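Local structure of GTP pyrophosphokinase (Chlorobaculum tepidum, 3IBW) at residues 6-11 against 47-52. The protein probably makes the alarmone pppGpp by transferring pyrophosphate from ATP to GTP, this fragment being its ACT domain, a likely regulatory module. The protein carries 1 engineered substitution. Numbering follows the deposited sequence.
Sequences AGIRIV and CNLMIF
Arg9 holds chi1 at 172°, placing CG beside its carbonyl carbon, and runs straight on to NE, so that its stem rises past Asn48; there chi1 of -78° sets CG beside the backbone N, and the amide's rotation presents OD1 to Arg9. In the backbone register the two form a non-hydrogen-bonded pair, linked instead through their side chains. They belong to the central antiparallel pair of the four-stranded sheet of the ACT domain, a ferredoxin-like beta-alpha-beta-beta-alpha-beta fold: the middle strands 4-13 and 44-53, to which 6-11 and 47-52 belong, are flanked by 72-78 and 32-41. Arg9 NH1 donates to Asn48 OD1 over 3.1 Å; the oxygen sits at the guanidinium edge, near its plane, but the donor is tilted from the amide's carbonyl plane, the two flat groups being 72° apart. OD1 also rests against the aliphatic stem, 3.3 Å from Arg9 CG. An alanine here would remove stem and guanidinium alike, and would probably leave the Asn48 amide without this donor and freer to turn.

Beneath these side chains Ala6 with Ile51, Ile8 with Leu49 and Ile10 with Cys47 each exchange two N-H...O bonds, and Arg9 CA adds a CA-H...O contact to Cys47 O at 3.3 Å. These three pairs send their side chains to the sheet face opposite Arg9 and Asn48, the one covered in part by helix 56-67, where Leu59 and Met63 touch Ile8 and Leu62 touches Ile51. There Ile8 CD1 meets two methyls, Leu49 CD2 and Ile51 CD1, each at 4.2 Å.

Back on the Arg9 face, Met50, a selenomethionine, folds over its glycine partner. Its bent chain brings the end down onto the neighbouring strand, with SE 3.6 Å from Gly7 CA and CE 3.4 Å from Ala6 O.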
# COMPACT_ATOMS: atom_id res chain seq x y z
N ALA A 6 -13.18 5.61 6.98
CA ALA A 6 -13.68 4.24 6.98
C ALA A 6 -12.51 3.26 6.94
O ALA A 6 -11.43 3.58 6.45
CB ALA A 6 -14.59 4.00 5.79
N GLY A 7 -12.75 2.06 7.47
CA GLY A 7 -11.72 1.04 7.48
C GLY A 7 -12.14 -0.17 6.67
O GLY A 7 -13.32 -0.53 6.65
N ILE A 8 -11.17 -0.80 6.01
CA ILE A 8 -11.42 -1.99 5.19
C ILE A 8 -10.34 -3.02 5.51
O ILE A 8 -9.16 -2.68 5.58
CB ILE A 8 -11.32 -1.70 3.67
CG1 ILE A 8 -12.33 -0.64 3.23
CG2 ILE A 8 -11.53 -3.00 2.88
CD1 ILE A 8 -12.17 -0.24 1.77
N ARG A 9 -10.74 -4.27 5.70
CA ARG A 9 -9.77 -5.33 5.97
C ARG A 9 -9.85 -6.37 4.86
O ARG A 9 -10.93 -6.87 4.54
CB ARG A 9 -10.04 -6.00 7.31
CG ARG A 9 -9.17 -7.24 7.56
CD ARG A 9 -9.23 -7.65 9.02
NE ARG A 9 -8.57 -8.93 9.28
CZ ARG A 9 -7.28 -9.09 9.54
NH1 ARG A 9 -6.47 -8.04 9.55
NH2 ARG A 9 -6.80 -10.29 9.82
N ILE A 10 -8.69 -6.68 4.28
CA ILE A 10 -8.60 -7.66 3.20
C ILE A 10 -7.68 -8.79 3.65
O ILE A 10 -6.63 -8.55 4.24
CB ILE A 10 -7.99 -7.04 1.92
CG1 ILE A 10 -8.79 -5.81 1.50
CG2 ILE A 10 -7.96 -8.07 0.78
CD1 ILE A 10 -8.05 -4.51 1.74
N VAL A 11 -8.09 -10.03 3.37
CA VAL A 11 -7.28 -11.20 3.70
C VAL A 11 -7.27 -12.03 2.41
O VAL A 11 -8.32 -12.26 1.80
CB VAL A 11 -7.87 -12.02 4.88
CG1 VAL A 11 -6.94 -13.20 5.20
CG2 VAL A 11 -8.05 -11.13 6.11
N CYS A 47 -4.45 -7.09 5.20
CA CYS A 47 -4.27 -5.68 4.92
C CYS A 47 -5.39 -4.87 5.53
O CYS A 47 -6.55 -5.08 5.20
CB CYS A 47 -4.27 -5.44 3.40
SG CYS A 47 -4.00 -3.71 2.94
N ASN A 48 -5.04 -3.96 6.45
CA ASN A 48 -6.02 -3.07 7.07
C ASN A 48 -5.76 -1.71 6.42
O ASN A 48 -4.65 -1.18 6.48
CB ASN A 48 -5.82 -2.99 8.58
CG ASN A 48 -6.38 -4.20 9.31
OD1 ASN A 48 -6.92 -5.12 8.70
ND2 ASN A 48 -6.25 -4.20 10.63
N LEU A 49 -6.80 -1.16 5.82
CA LEU A 49 -6.73 0.12 5.12
C LEU A 49 -7.70 1.13 5.72
O LEU A 49 -8.86 0.80 5.97
CB LEU A 49 -7.09 -0.13 3.64
CG LEU A 49 -7.46 1.01 2.68
CD1 LEU A 49 -6.24 1.86 2.40
CD2 LEU A 49 -8.01 0.43 1.39
N MSE A 50 -7.22 2.34 5.98
CA MSE A 50 -8.08 3.41 6.49
C MSE A 50 -8.07 4.45 5.38
O MSE A 50 -7.01 4.90 4.94
CB MSE A 50 -7.55 4.03 7.78
CG MSE A 50 -7.45 3.06 8.94
SE MSE A 50 -9.16 2.45 9.57
CE MSE A 50 -10.14 4.13 9.51
N ILE A 51 -9.26 4.85 4.94
CA ILE A 51 -9.39 5.83 3.87
C ILE A 51 -10.49 6.83 4.19
O ILE A 51 -11.35 6.56 5.03
CB ILE A 51 -9.81 5.13 2.54
CG1 ILE A 51 -11.14 4.38 2.73
CG2 ILE A 51 -8.74 4.18 2.06
CD1 ILE A 51 -11.77 3.88 1.44
N PHE A 52 -10.43 7.99 3.53
CA PHE A 52 -11.49 8.99 3.65
C PHE A 52 -12.31 8.75 2.38
O PHE A 52 -11.77 8.77 1.26
CB PHE A 52 -10.92 10.41 3.70
CG PHE A 52 -10.48 10.82 5.06
CD1 PHE A 52 -11.41 11.05 6.07
CD2 PHE A 52 -9.14 10.96 5.36
CE1 PHE A 52 -11.00 11.40 7.35
CE2 PHE A 52 -8.72 11.30 6.64
CZ PHE A 52 -9.65 11.53 7.63